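Local coordinates for protein fimbrium subunit Fim1C (Bacteroides vulgatus, PDB 4QB7) that probably forms part of the tip of the fimbriae, surface filaments that mediate cell adhesion and biofilm formation, at residues N133-I138 / D264-Y269; S165-Q170 / F319-K324; Q170-K175 / K324-L329; K194-S199 / K286-Y291. All blocks are in the same frame, centred on the assembly; numbering follows the deposited sequence.

Interaction 1: N133-I138 / D264-Y269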
loop_
_atom_site.group_PDB
_atom_site.type_symbol
_atom_site.label_atom_id
_atom_site.label_comp_id
_atom_site.label_asym_id
_atom_site.label_seq_id
_atom_site.Cartn_x
_atom_site.Cartn_y
_atom_site.Cartn_z
ATOM N N ASN A 133 9.664 -11.085 -5.716
ATOM C CA ASN A 133 10.001 -9.828 -6.393
ATOM C C ASN A 133 8.947 -8.721 -6.219
ATOM O O ASN A 133 8.543 -8.099 -7.199
ATOM C CB ASN A 133 10.296 -10.073 -7.869
ATOM C CG ASN A 133 11.571 -10.853 -7.995
ATOM O OD1 ASN A 133 11.564 -11.985 -8.482
ATOM N ND2 ASN A 133 12.678 -10.317 -7.439
ATOM N N TRP A 134 8.537 -8.461 -4.945
ATOM C CA TRP A 134 7.596 -7.409 -4.519
ATOM C C TRP A 134 6.162 -7.602 -5.041
ATOM O O TRP A 134 5.353 -6.681 -4.924
ATOM C CB TRP A 134 8.114 -6.016 -4.948
ATOM C CG TRP A 134 9.538 -5.773 -4.550
ATOM C CD1 TRP A 134 10.656 -6.037 -5.289
ATOM C CD2 TRP A 134 9.996 -5.327 -3.269
ATOM N NE1 TRP A 134 11.785 -5.770 -4.548
ATOM C CE2 TRP A 134 11.406 -5.333 -3.302
ATOM C CE3 TRP A 134 9.348 -4.901 -2.103
ATOM C CZ2 TRP A 134 12.179 -4.911 -2.216
ATOM C CZ3 TRP A 134 10.112 -4.483 -1.028
ATOM C CH2 TRP A 134 11.512 -4.491 -1.090
ATOM N N LYS A 135 5.835 -8.780 -5.584
ATOM C CA LYS A 135 4.543 -9.026 -6.222
ATOM C C LYS A 135 3.549 -9.602 -5.251
ATOM O O LYS A 135 2.396 -9.790 -5.621
ATOM C CB LYS A 135 4.702 -9.918 -7.483
ATOM C CG LYS A 135 5.739 -9.336 -8.471
ATOM C CD LYS A 135 5.577 -9.740 -9.920
ATOM C CE LYS A 135 6.879 -9.694 -10.693
ATOM N NZ LYS A 135 7.655 -10.966 -10.551
ATOM N N ASP A 136 3.958 -9.808 -3.990
ATOM C CA ASP A 136 3.098 -10.368 -2.948
ATOM C C ASP A 136 2.724 -9.352 -1.854
ATOM O O ASP A 136 2.138 -9.758 -0.851
ATOM C CB ASP A 136 3.810 -11.555 -2.281
ATOM C CG ASP A 136 3.956 -12.814 -3.108
ATOM O OD1 ASP A 136 3.403 -12.853 -4.240
ATOM O OD2 ASP A 136 4.629 -13.769 -2.624
HETATM N N MSE A 137 3.075 -8.051 -2.021
HETATM C CA MSE A 137 2.819 -7.000 -1.021
HETATM C C MSE A 137 1.335 -6.891 -0.770
HETATM O O MSE A 137 0.533 -7.026 -1.697
HETATM C CB MSE A 137 3.403 -5.629 -1.443
HETATM C CG MSE A 137 4.890 -5.676 -1.784
HETATM SE SE MSE A 137 5.585 -3.980 -2.298
HETATM C CE MSE A 137 6.337 -3.461 -0.720
ATOM N N ILE A 138 0.977 -6.703 0.496
ATOM C CA ILE A 138 -0.398 -6.611 0.943
ATOM C C ILE A 138 -0.886 -5.163 0.882
ATOM O O ILE A 138 -0.195 -4.252 1.336
ATOM C CB ILE A 138 -0.464 -7.190 2.383
ATOM C CG1 ILE A 138 -0.003 -8.680 2.467
ATOM C CG2 ILE A 138 -1.802 -6.930 3.068
ATOM C CD1 ILE A 138 -0.657 -9.673 1.533
ATOM N N ASP A 264 0.711 -2.147 -15.661
ATOM C CA ASP A 264 -0.587 -1.551 -15.312
ATOM C C ASP A 264 -1.206 -2.119 -14.051
ATOM O O ASP A 264 -1.890 -1.395 -13.323
ATOM C CB ASP A 264 -1.605 -1.745 -16.458
ATOM C CG ASP A 264 -1.478 -0.770 -17.622
ATOM O OD1 ASP A 264 -0.785 0.277 -17.461
ATOM O OD2 ASP A 264 -2.093 -1.034 -18.688
ATOM N N THR A 265 -0.997 -3.409 -13.811
ATOM C CA THR A 265 -1.599 -4.107 -12.686
ATOM C C THR A 265 -0.689 -4.174 -11.449
ATOM O O THR A 265 -1.175 -4.543 -10.377
ATOM C CB THR A 265 -2.017 -5.515 -13.133
ATOM O OG1 THR A 265 -0.920 -6.155 -13.797
ATOM C CG2 THR A 265 -3.219 -5.483 -14.057
ATOM N N GLU A 266 0.598 -3.806 -11.575
ATOM C CA GLU A 266 1.540 -3.884 -10.463
ATOM C C GLU A 266 1.885 -2.505 -9.837
ATOM O O GLU A 266 2.018 -1.498 -10.544
ATOM C CB GLU A 266 2.802 -4.631 -10.905
ATOM C CG GLU A 266 2.492 -6.103 -11.155
ATOM C CD GLU A 266 3.521 -6.987 -11.835
ATOM O OE1 GLU A 266 4.574 -6.485 -12.295
ATOM O OE2 GLU A 266 3.249 -8.205 -11.923
ATOM N N ALA A 267 1.955 -2.479 -8.486
ATOM C CA ALA A 267 2.289 -1.308 -7.665
ATOM C C ALA A 267 2.937 -1.757 -6.356
ATOM O O ALA A 267 2.832 -2.926 -5.991
ATOM C CB ALA A 267 1.048 -0.484 -7.380
ATOM N N LEU A 268 3.616 -0.836 -5.660
ATOM C CA LEU A 268 4.285 -1.104 -4.381
ATOM C C LEU A 268 3.486 -0.483 -3.269
ATOM O O LEU A 268 2.980 0.624 -3.431
ATOM C CB LEU A 268 5.718 -0.537 -4.388
ATOM C CG LEU A 268 6.660 -0.971 -5.528
ATOM C CD1 LEU A 268 7.884 -0.126 -5.539
ATOM C CD2 LEU A 268 7.080 -2.437 -5.393
ATOM N N TYR A 269 3.349 -1.192 -2.141
ATOM C CA TYR A 269 2.569 -0.738 -0.974
ATOM C C TYR A 269 3.431 -0.784 0.247
ATOM O O TYR A 269 3.745 -1.866 0.745
ATOM C CB TYR A 269 1.294 -1.596 -0.758
ATOM C CG TYR A 269 0.520 -1.886 -2.020
ATOM C CD1 TYR A 269 -0.232 -0.896 -2.641
ATOM C CD2 TYR A 269 0.555 -3.146 -2.608
ATOM C CE1 TYR A 269 -0.941 -1.152 -3.815
ATOM C CE2 TYR A 269 -0.174 -3.422 -3.772
ATOM C CZ TYR A 269 -0.908 -2.415 -4.377
ATOM O OH TYR A 269 -1.579 -2.650 -5.546
HETATM O O HOH W 1 3.049 -5.497 -5.318
HETATM O O HOH W 2 2.576 -3.985 2.103
#
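Met137, present as selenomethionine, overlaps Leu268 at a slant, its SE atom 3.8 Å from Leu268 CD2. The side chain runs straight past CG and turns at its last torsion (chi3 98°), which brings CE toward the carbonyl of Tyr269. Nearer the backbone, Met137 CB meets the edge of the Tyr269 ring, 4.0 Å from CD2. The same Leu268 methyl, CD2, also reaches Trp134 CB at 3.8 Å, so two loop residues share one methyl. In this fimbrillin-like protein the contact sets an irregular loop, leading into strand 141-143, against strand 259-270 of the mixed sheet. No direct hydrogen bond joins the segments; water does the work instead. One molecule donates to Trp134 O at 2.6 Å and to Ala267 O at 2.7 Å, and a second bridges the carbonyls of Ile138 and Tyr269. Trp134 NE1 is bonded to Asp230 O. Lys135 lays its CD methylene by the Glu266 carboxylate, but NZ stays 5.4 Å from Glu266 OE2, too far for a salt bridge.

Interaction 2: S165-Q170 / F319-K324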
loop_
_atom_site.group_PDB
_atom_site.type_symbol
_atom_site.label_atom_id
_atom_site.label_comp_id
_atom_site.label_asym_id
_atom_site.label_seq_id
_atom_site.Cartn_x
_atom_site.Cartn_y
_atom_site.Cartn_z
ATOM N N SER A 165 -10.472 2.010 4.092
ATOM C CA SER A 165 -9.508 3.019 3.643
ATOM C C SER A 165 -8.143 2.399 3.500
ATOM O O SER A 165 -7.805 1.506 4.270
ATOM C CB SER A 165 -9.450 4.176 4.634
ATOM O OG SER A 165 -10.498 5.099 4.402
ATOM N N HIS A 166 -7.357 2.858 2.519
ATOM C CA HIS A 166 -5.979 2.382 2.295
ATOM C C HIS A 166 -5.058 3.118 3.264
ATOM O O HIS A 166 -4.956 4.357 3.218
ATOM C CB HIS A 166 -5.567 2.585 0.843
ATOM C CG HIS A 166 -6.418 1.820 -0.132
ATOM N ND1 HIS A 166 -6.146 0.501 -0.455
ATOM C CD2 HIS A 166 -7.491 2.224 -0.842
ATOM C CE1 HIS A 166 -7.060 0.147 -1.343
ATOM N NE2 HIS A 166 -7.892 1.150 -1.606
ATOM N N VAL A 167 -4.481 2.371 4.221
ATOM C CA VAL A 167 -3.687 2.958 5.306
ATOM C C VAL A 167 -2.179 2.972 4.998
ATOM O O VAL A 167 -1.396 3.499 5.791
ATOM C CB VAL A 167 -3.996 2.274 6.651
ATOM C CG1 VAL A 167 -5.473 2.444 6.998
ATOM C CG2 VAL A 167 -3.593 0.798 6.649
ATOM N N LEU A 168 -1.779 2.424 3.846
ATOM C CA LEU A 168 -0.379 2.397 3.404
ATOM C C LEU A 168 -0.136 3.514 2.366
ATOM O O LEU A 168 -1.026 4.337 2.119
ATOM C CB LEU A 168 -0.063 1.013 2.768
ATOM C CG LEU A 168 -0.190 -0.227 3.621
ATOM C CD1 LEU A 168 0.129 -1.447 2.819
ATOM C CD2 LEU A 168 0.717 -0.165 4.828
ATOM N N THR A 169 1.069 3.546 1.775
ATOM C CA THR A 169 1.383 4.455 0.687
ATOM C C THR A 169 1.540 3.600 -0.578
ATOM O O THR A 169 2.085 2.483 -0.523
ATOM C CB THR A 169 2.583 5.364 0.992
ATOM O OG1 THR A 169 2.603 6.401 0.020
ATOM C CG2 THR A 169 3.904 4.651 0.979
ATOM N N GLN A 170 1.016 4.088 -1.694
ATOM C CA GLN A 170 1.192 3.384 -2.956
ATOM C C GLN A 170 2.205 4.091 -3.868
ATOM O O GLN A 170 2.121 5.311 -4.032
ATOM C CB GLN A 170 -0.131 3.241 -3.702
ATOM C CG GLN A 170 -0.021 2.221 -4.822
ATOM C CD GLN A 170 -1.197 2.206 -5.735
ATOM O OE1 GLN A 170 -1.059 2.164 -6.949
ATOM N NE2 GLN A 170 -2.385 2.192 -5.195
ATOM N N PHE A 319 5.814 9.412 0.144
ATOM C CA PHE A 319 5.454 8.183 0.844
ATOM C C PHE A 319 4.372 8.545 1.905
ATOM O O PHE A 319 4.436 8.117 3.063
ATOM C CB PHE A 319 6.685 7.459 1.422
ATOM C CG PHE A 319 7.353 6.436 0.530
ATOM C CD1 PHE A 319 7.770 6.771 -0.757
ATOM C CD2 PHE A 319 7.691 5.176 1.021
ATOM C CE1 PHE A 319 8.504 5.853 -1.543
ATOM C CE2 PHE A 319 8.418 4.261 0.232
ATOM C CZ PHE A 319 8.805 4.601 -1.047
ATOM N N LYS A 320 3.377 9.359 1.479
ATOM C CA LYS A 320 2.257 9.824 2.308
ATOM C C LYS A 320 1.189 8.743 2.469
ATOM O O LYS A 320 0.797 8.103 1.481
ATOM C CB LYS A 320 1.593 11.065 1.687
ATOM C CG LYS A 320 2.385 12.349 1.740
ATOM C CD LYS A 320 1.679 13.456 0.947
ATOM C CE LYS A 320 1.739 14.754 1.708
ATOM N NZ LYS A 320 1.479 15.925 0.837
ATOM N N LYS A 321 0.685 8.572 3.700
ATOM C CA LYS A 321 -0.412 7.640 3.995
ATOM C C LYS A 321 -1.638 7.983 3.160
ATOM O O LYS A 321 -2.006 9.155 3.054
ATOM C CB LYS A 321 -0.760 7.724 5.483
ATOM C CG LYS A 321 -1.738 6.700 5.974
ATOM C CD LYS A 321 -1.839 6.771 7.499
ATOM C CE LYS A 321 -3.055 6.057 8.053
ATOM N NZ LYS A 321 -4.304 6.687 7.593
ATOM N N GLY A 322 -2.237 6.967 2.556
ATOM C CA GLY A 322 -3.444 7.120 1.760
ATOM C C GLY A 322 -3.288 7.891 0.467
ATOM O O GLY A 322 -4.288 8.373 -0.082
ATOM N N THR A 323 -2.039 7.992 -0.046
ATOM C CA THR A 323 -1.693 8.664 -1.303
ATOM C C THR A 323 -1.113 7.654 -2.283
ATOM O O THR A 323 -0.374 6.760 -1.871
ATOM C CB THR A 323 -0.702 9.807 -1.027
ATOM O OG1 THR A 323 -1.284 10.714 -0.109
ATOM C CG2 THR A 323 -0.336 10.594 -2.258
ATOM N N LYS A 324 -1.461 7.803 -3.575
ATOM C CA LYS A 324 -0.881 7.094 -4.724
ATOM C C LYS A 324 0.200 8.014 -5.314
ATOM O O LYS A 324 -0.143 9.093 -5.802
ATOM C CB LYS A 324 -1.930 6.763 -5.821
ATOM C CG LYS A 324 -2.965 5.717 -5.459
ATOM C CD LYS A 324 -3.614 5.091 -6.700
ATOM C CE LYS A 324 -4.845 5.813 -7.190
ATOM N NZ LYS A 324 -5.280 5.295 -8.513
HETATM O O HOH W 3 -5.467 6.376 5.046
#
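Thr169 OG1 donates to Lys320 O over 2.9 Å, coming from above the carbonyl plane, while Thr323 N reaches the same oxygen from the opposite face and closes a type II turn. The hydroxyl lies anti to the backbone N of Thr169 (chi1 -167°), an orientation that leaves CG2 to meet the Phe319 ring, 3.8 Å from CD2. On either side of this group the backbones are joined: Gly322 N bonds to Leu168 O at 2.9 Å, and Gln170 N to Thr323 O at 3.0 Å, nearly straight at 171°, where the parallel pairing with strand 323-331 begins. There Gln170 and Lys324 run side by side, with NE2 of Gln170 3.5 Å from CD of Lys324. Further out, the Lys321 chain passes Val167 O, and a water links its NZ to His166 O. Asp213 pairs with that ammonium, and Phe270 packs by Phe319. With two donors on Lys320 O, the turn is tied both to itself and to strand 159-178, and the buried Thr169 hydroxyl has a backbone acceptor.

Interaction 3: Q170-K175 / K324-L329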
loop_
_atom_site.group_PDB
_atom_site.type_symbol
_atom_site.label_atom_id
_atom_site.label_comp_id
_atom_site.label_asym_id
_atom_site.label_seq_id
_atom_site.Cartn_x
_atom_site.Cartn_y
_atom_site.Cartn_z
ATOM N N GLN A 170 1.016 4.088 -1.694
ATOM C CA GLN A 170 1.192 3.384 -2.956
ATOM C C GLN A 170 2.205 4.091 -3.868
ATOM O O GLN A 170 2.121 5.311 -4.032
ATOM C CB GLN A 170 -0.131 3.241 -3.702
ATOM C CG GLN A 170 -0.021 2.221 -4.822
ATOM C CD GLN A 170 -1.197 2.206 -5.735
ATOM O OE1 GLN A 170 -1.059 2.164 -6.949
ATOM N NE2 GLN A 170 -2.385 2.192 -5.195
ATOM N N ILE A 171 3.155 3.329 -4.452
ATOM C CA ILE A 171 4.071 3.793 -5.505
ATOM C C ILE A 171 3.430 3.196 -6.737
ATOM O O ILE A 171 3.627 2.000 -7.012
ATOM C CB ILE A 171 5.585 3.458 -5.321
ATOM C CG1 ILE A 171 6.152 3.899 -3.947
ATOM C CG2 ILE A 171 6.410 4.015 -6.458
ATOM C CD1 ILE A 171 5.605 5.282 -3.359
ATOM N N ALA A 172 2.477 3.961 -7.335
ATOM C CA ALA A 172 1.669 3.519 -8.482
ATOM C C ALA A 172 2.523 3.257 -9.717
ATOM O O ALA A 172 2.216 2.347 -10.491
ATOM C CB ALA A 172 0.619 4.559 -8.801
ATOM N N ASN A 173 3.584 4.063 -9.907
ATOM C CA ASN A 173 4.507 3.924 -11.019
ATOM C C ASN A 173 5.714 4.815 -10.876
ATOM O O ASN A 173 5.731 5.744 -10.086
ATOM C CB ASN A 173 3.821 4.228 -12.363
ATOM C CG ASN A 173 4.103 3.192 -13.411
ATOM O OD1 ASN A 173 5.244 2.832 -13.663
ATOM N ND2 ASN A 173 3.064 2.650 -14.008
ATOM N N ILE A 174 6.741 4.491 -11.651
ATOM C CA ILE A 174 7.972 5.238 -11.858
ATOM C C ILE A 174 8.095 5.282 -13.379
ATOM O O ILE A 174 8.185 4.234 -14.022
ATOM C CB ILE A 174 9.199 4.693 -11.113
ATOM C CG1 ILE A 174 8.925 4.666 -9.603
ATOM C CG2 ILE A 174 10.403 5.580 -11.426
ATOM C CD1 ILE A 174 9.847 3.897 -8.784
ATOM N N LYS A 175 7.920 6.491 -13.949
ATOM C CA LYS A 175 7.942 6.778 -15.375
ATOM C C LYS A 175 9.227 7.531 -15.736
ATOM O O LYS A 175 9.658 8.379 -14.960
ATOM C CB LYS A 175 6.713 7.620 -15.728
ATOM C CG LYS A 175 5.366 6.903 -15.656
ATOM C CD LYS A 175 4.305 7.810 -16.202
ATOM C CE LYS A 175 2.938 7.182 -16.267
ATOM N NZ LYS A 175 1.881 8.230 -16.298
ATOM N N LYS A 324 -1.461 7.803 -3.575
ATOM C CA LYS A 324 -0.881 7.094 -4.724
ATOM C C LYS A 324 0.200 8.014 -5.314
ATOM O O LYS A 324 -0.143 9.093 -5.802
ATOM C CB LYS A 324 -1.930 6.763 -5.821
ATOM C CG LYS A 324 -2.965 5.717 -5.459
ATOM C CD LYS A 324 -3.614 5.091 -6.700
ATOM C CE LYS A 324 -4.845 5.813 -7.190
ATOM N NZ LYS A 324 -5.280 5.295 -8.513
ATOM N N HIS A 325 1.484 7.620 -5.270
ATOM C CA HIS A 325 2.568 8.435 -5.853
ATOM C C HIS A 325 3.048 7.864 -7.181
ATOM O O HIS A 325 3.290 6.654 -7.295
ATOM C CB HIS A 325 3.776 8.563 -4.914
ATOM C CG HIS A 325 3.501 9.217 -3.593
ATOM N ND1 HIS A 325 3.590 10.586 -3.436
ATOM C CD2 HIS A 325 3.259 8.655 -2.382
ATOM C CE1 HIS A 325 3.345 10.818 -2.155
ATOM N NE2 HIS A 325 3.165 9.684 -1.480
ATOM N N THR A 326 3.155 8.734 -8.190
ATOM C CA THR A 326 3.753 8.411 -9.491
ATOM C C THR A 326 4.927 9.330 -9.650
ATOM O O THR A 326 4.734 10.555 -9.673
ATOM C CB THR A 326 2.784 8.553 -10.686
ATOM O OG1 THR A 326 1.633 7.727 -10.508
ATOM C CG2 THR A 326 3.474 8.259 -12.029
ATOM N N TYR A 327 6.137 8.775 -9.726
ATOM C CA TYR A 327 7.322 9.613 -9.927
ATOM C C TYR A 327 7.652 9.692 -11.395
ATOM O O TYR A 327 7.739 8.654 -12.064
ATOM C CB TYR A 327 8.524 9.081 -9.159
ATOM C CG TYR A 327 8.323 8.947 -7.673
ATOM C CD1 TYR A 327 8.148 10.072 -6.869
ATOM C CD2 TYR A 327 8.385 7.702 -7.052
ATOM C CE1 TYR A 327 7.948 9.952 -5.492
ATOM C CE2 TYR A 327 8.210 7.572 -5.671
ATOM C CZ TYR A 327 7.983 8.700 -4.897
ATOM O OH TYR A 327 7.833 8.588 -3.536
ATOM N N VAL A 328 7.792 10.918 -11.919
ATOM C CA VAL A 328 8.191 11.105 -13.310
ATOM C C VAL A 328 9.610 11.638 -13.290
ATOM O O VAL A 328 9.860 12.711 -12.735
ATOM C CB VAL A 328 7.211 11.987 -14.113
ATOM C CG1 VAL A 328 7.677 12.159 -15.561
ATOM C CG2 VAL A 328 5.795 11.407 -14.053
ATOM N N LEU A 329 10.540 10.853 -13.850
ATOM C CA LEU A 329 11.987 11.137 -13.943
ATOM C C LEU A 329 12.368 11.620 -15.326
ATOM O O LEU A 329 12.105 10.920 -16.320
ATOM C CB LEU A 329 12.809 9.864 -13.648
ATOM C CG LEU A 329 13.051 9.395 -12.232
ATOM C CD1 LEU A 329 11.751 9.287 -11.412
ATOM C CD2 LEU A 329 13.742 8.077 -12.275
#
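Tyr327 and Ile174 share the same first torsion (chi1 -58° in each), which places CG of the tyrosine and CG1 of the isoleucine beside their backbone nitrogens, and Ile174 CG1 comes to the ring edge, 4.0 Å from Tyr327 CD2. Ile171 approaches the same ring obliquely, CG2 lying 4.1 Å from CE2 of Tyr327, and Ile174 CG2 reaches Leu329 CD1 at 3.9 Å. Ile171, Ile174, His325 and Tyr327 line one face of a parallel strand pair. The ladder is interrupted by a beta bulge at Ala172: His325 N bonds almost straight to Gln170 O at 2.7 Å, but the return bond from Ala172 N to His325 O is bent to 131°. Beyond it the register has slipped by one, and Lys175 N takes up Tyr327 O at 2.9 Å. On the other face Gln170 stretches alongside Lys324; an alanine here would probably leave the methylenes of that lysine without their amide neighbour. Tyr327 OH is hydrogen-bonded to Thr318, and His325 ND1 to Asp342. Strand 159-178 is flanked here by antiparallel strand 259-270 as well as by strand 323-331, which in turn pairs antiparallel with strand 338-346.

Interaction 4: K194-S199 / K286-Y291. With SO4 (sulfate ion), chain K; SO4 (sulfate ion), chain J.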
loop_
_atom_site.group_PDB
_atom_site.type_symbol
_atom_site.label_atom_id
_atom_site.label_comp_id
_atom_site.label_asym_id
_atom_site.label_seq_id
_atom_site.Cartn_x
_atom_site.Cartn_y
_atom_site.Cartn_z
ATOM N N LYS A 194 16.669 0.429 -7.851
ATOM C CA LYS A 194 16.745 0.117 -6.430
ATOM C C LYS A 194 16.137 1.266 -5.638
ATOM O O LYS A 194 16.224 2.418 -6.078
ATOM C CB LYS A 194 18.205 -0.110 -5.976
ATOM C CG LYS A 194 18.852 -1.392 -6.434
ATOM C CD LYS A 194 20.267 -1.427 -5.967
ATOM C CE LYS A 194 21.011 -2.668 -6.384
ATOM N NZ LYS A 194 21.792 -3.238 -5.247
ATOM N N LEU A 195 15.527 0.964 -4.481
ATOM C CA LEU A 195 15.065 1.992 -3.555
ATOM C C LEU A 195 16.087 2.083 -2.425
ATOM O O LEU A 195 16.445 1.059 -1.831
ATOM C CB LEU A 195 13.643 1.719 -3.011
ATOM C CG LEU A 195 13.178 2.651 -1.881
ATOM C CD1 LEU A 195 12.784 4.046 -2.415
ATOM C CD2 LEU A 195 12.076 2.012 -1.071
ATOM N N ASP A 196 16.617 3.285 -2.183
ATOM C CA ASP A 196 17.562 3.560 -1.092
ATOM C C ASP A 196 16.750 4.145 0.082
ATOM O O ASP A 196 16.361 5.319 0.032
ATOM C CB ASP A 196 18.684 4.502 -1.558
ATOM C CG ASP A 196 19.800 4.734 -0.556
ATOM O OD1 ASP A 196 19.703 4.215 0.586
ATOM O OD2 ASP A 196 20.778 5.425 -0.911
ATOM N N PRO A 197 16.417 3.329 1.104
ATOM C CA PRO A 197 15.539 3.815 2.184
ATOM C C PRO A 197 16.231 4.573 3.316
ATOM O O PRO A 197 15.597 4.910 4.310
ATOM C CB PRO A 197 14.944 2.513 2.728
ATOM C CG PRO A 197 16.031 1.526 2.559
ATOM C CD PRO A 197 16.741 1.901 1.292
ATOM N N GLY A 198 17.518 4.828 3.173
ATOM C CA GLY A 198 18.277 5.442 4.244
ATOM C C GLY A 198 18.547 4.381 5.293
ATOM O O GLY A 198 18.726 3.206 4.943
ATOM N N SER A 199 18.545 4.774 6.581
ATOM C CA SER A 199 18.789 3.863 7.688
ATOM C C SER A 199 17.730 3.971 8.792
ATOM O O SER A 199 17.465 2.960 9.452
ATOM C CB SER A 199 20.177 4.093 8.273
ATOM O OG SER A 199 20.471 5.470 8.450
ATOM N N LYS A 286 15.562 7.712 -1.653
ATOM C CA LYS A 286 16.203 7.879 -2.958
ATOM C C LYS A 286 15.991 6.667 -3.842
ATOM O O LYS A 286 15.735 5.582 -3.335
ATOM C CB LYS A 286 17.728 8.081 -2.795
ATOM C CG LYS A 286 18.149 9.345 -2.105
ATOM C CD LYS A 286 19.650 9.346 -1.951
ATOM C CE LYS A 286 20.121 9.856 -0.616
ATOM N NZ LYS A 286 20.036 11.330 -0.559
ATOM N N LEU A 287 16.183 6.838 -5.153
ATOM C CA LEU A 287 16.183 5.767 -6.141
ATOM C C LEU A 287 17.606 5.609 -6.699
ATOM O O LEU A 287 18.330 6.589 -6.774
ATOM C CB LEU A 287 15.200 6.057 -7.299
ATOM C CG LEU A 287 13.710 6.190 -6.993
ATOM C CD1 LEU A 287 12.965 6.587 -8.257
ATOM C CD2 LEU A 287 13.122 4.906 -6.458
ATOM N N LYS A 288 18.005 4.391 -7.074
ATOM C CA LYS A 288 19.276 4.070 -7.737
ATOM C C LYS A 288 18.873 3.480 -9.082
ATOM O O LYS A 288 18.205 2.444 -9.113
ATOM C CB LYS A 288 20.157 3.113 -6.899
ATOM C CG LYS A 288 20.628 3.653 -5.542
ATOM C CD LYS A 288 21.523 4.884 -5.664
ATOM C CE LYS A 288 22.215 5.210 -4.377
ATOM N NZ LYS A 288 23.428 4.384 -4.203
ATOM N N ILE A 289 19.146 4.194 -10.182
ATOM C CA ILE A 289 18.705 3.766 -11.506
ATOM C C ILE A 289 19.886 3.382 -12.392
ATOM O O ILE A 289 20.997 3.933 -12.256
ATOM C CB ILE A 289 17.810 4.854 -12.151
ATOM C CG1 ILE A 289 16.986 4.289 -13.337
ATOM C CG2 ILE A 289 18.596 6.126 -12.491
ATOM C CD1 ILE A 289 15.858 5.176 -13.875
ATOM N N ASN A 290 19.630 2.389 -13.286
ATOM C CA ASN A 290 20.574 1.866 -14.291
ATOM C C ASN A 290 19.953 2.033 -15.661
ATOM O O ASN A 290 18.800 1.664 -15.846
ATOM C CB ASN A 290 20.872 0.387 -14.035
ATOM C CG ASN A 290 21.587 0.067 -12.760
ATOM O OD1 ASN A 290 21.782 0.903 -11.878
ATOM N ND2 ASN A 290 22.037 -1.172 -12.652
ATOM N N TYR A 291 20.660 2.610 -16.602
ATOM C CA TYR A 291 20.112 2.829 -17.942
ATOM C C TYR A 291 21.226 2.872 -18.976
ATOM O O TYR A 291 22.381 3.154 -18.648
ATOM C CB TYR A 291 19.219 4.097 -18.028
ATOM C CG TYR A 291 19.893 5.386 -17.627
ATOM C CD1 TYR A 291 20.027 5.736 -16.287
ATOM C CD2 TYR A 291 20.361 6.281 -18.587
ATOM C CE1 TYR A 291 20.628 6.937 -15.908
ATOM C CE2 TYR A 291 20.978 7.480 -18.221
ATOM C CZ TYR A 291 21.106 7.804 -16.877
ATOM O OH TYR A 291 21.692 8.979 -16.485
HETATM S S SO4 K . 21.591 -3.637 -15.081
HETATM O O1 SO4 K . 21.738 -2.997 -16.338
HETATM O O2 SO4 K . 22.893 -3.653 -14.451
HETATM O O3 SO4 K . 20.693 -2.844 -14.300
HETATM O O4 SO4 K . 21.053 -5.016 -15.271
HETATM S S SO4 J . 22.874 11.595 -18.835
HETATM O O1 SO4 J . 22.291 11.884 -20.145
HETATM O O2 SO4 J . 24.263 12.062 -18.839
HETATM O O3 SO4 J . 22.098 12.251 -17.769
HETATM O O4 SO4 J . 22.864 10.166 -18.589
#
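Asp196 N donates to Lys286 O at 2.7 Å, and Lys286 N returns a bond to Asp196 O at 3.0 Å, making an antiparallel hydrogen-bonded pair. Lys194 and Lys288 form the next such pair, Lys194 N to Lys288 O and Lys288 N to Lys194 O, 2.8 Å each, and between them Leu195 and Leu287 face each other as a non-hydrogen-bonded pair. The ladder joins strands 186-196 and 286-296 of a five-stranded antiparallel sheet, in a fimbrillin-like family assigned to the transthyretin clan. The leucines turn to one face, where Leu195 CD1 lies 4.1 Å from Leu287 CD2. The opposite face is charged: Asp196 swings its carboxylate anti to its nitrogen (chi1 -174°), yet OD2 remains 4.4 Å from Lys288 NZ, beyond a salt bridge; that ammonium pairs with Glu228 instead. Farther along strand 286-296, two sulfates, probably from the crystallisation liquor, are bound. Asn290 ND2 donates to O3 of one at 2.7 Å, while its OD1 accepts from Asn309 N. Tyr291 OH bonds to O4 of the other at 2.7 Å, that oxygen lying in the ring plane at its edge. At Tyr291 a phenylalanine would lack the hydroxyl and is likely to leave sulfate O4 without that bond. Past the end of strand 186-196, Gly198 N makes a weak bond to Asp196 OD1 at 3.4 Å.

In the fold
Interactions 2 and 3 hold the same two strands, 159-178 and 323-331, and share Gln170 and Lys324: the first is the turn at which the parallel pairing begins, the second the ladder itself. Interaction 1 reaches the same sheet through the neighbouring strand 259-270, and Leu268 O is hydrogen-bonded to Ile171 N of interaction 3. Interaction 4 belongs to another sheet, yet its leucine face packs against the mixed sheet, Leu287 on Ile174. Most touching residues of interactions 2 and 3 are buried, and interaction 2 lies nearest the chain's centre; interaction 4 is more peripheral, with only its leucines buried. Chemistry follows place: water bridges at the loop, a shared carbonyl at the turn, direct backbone bonds in both ladders.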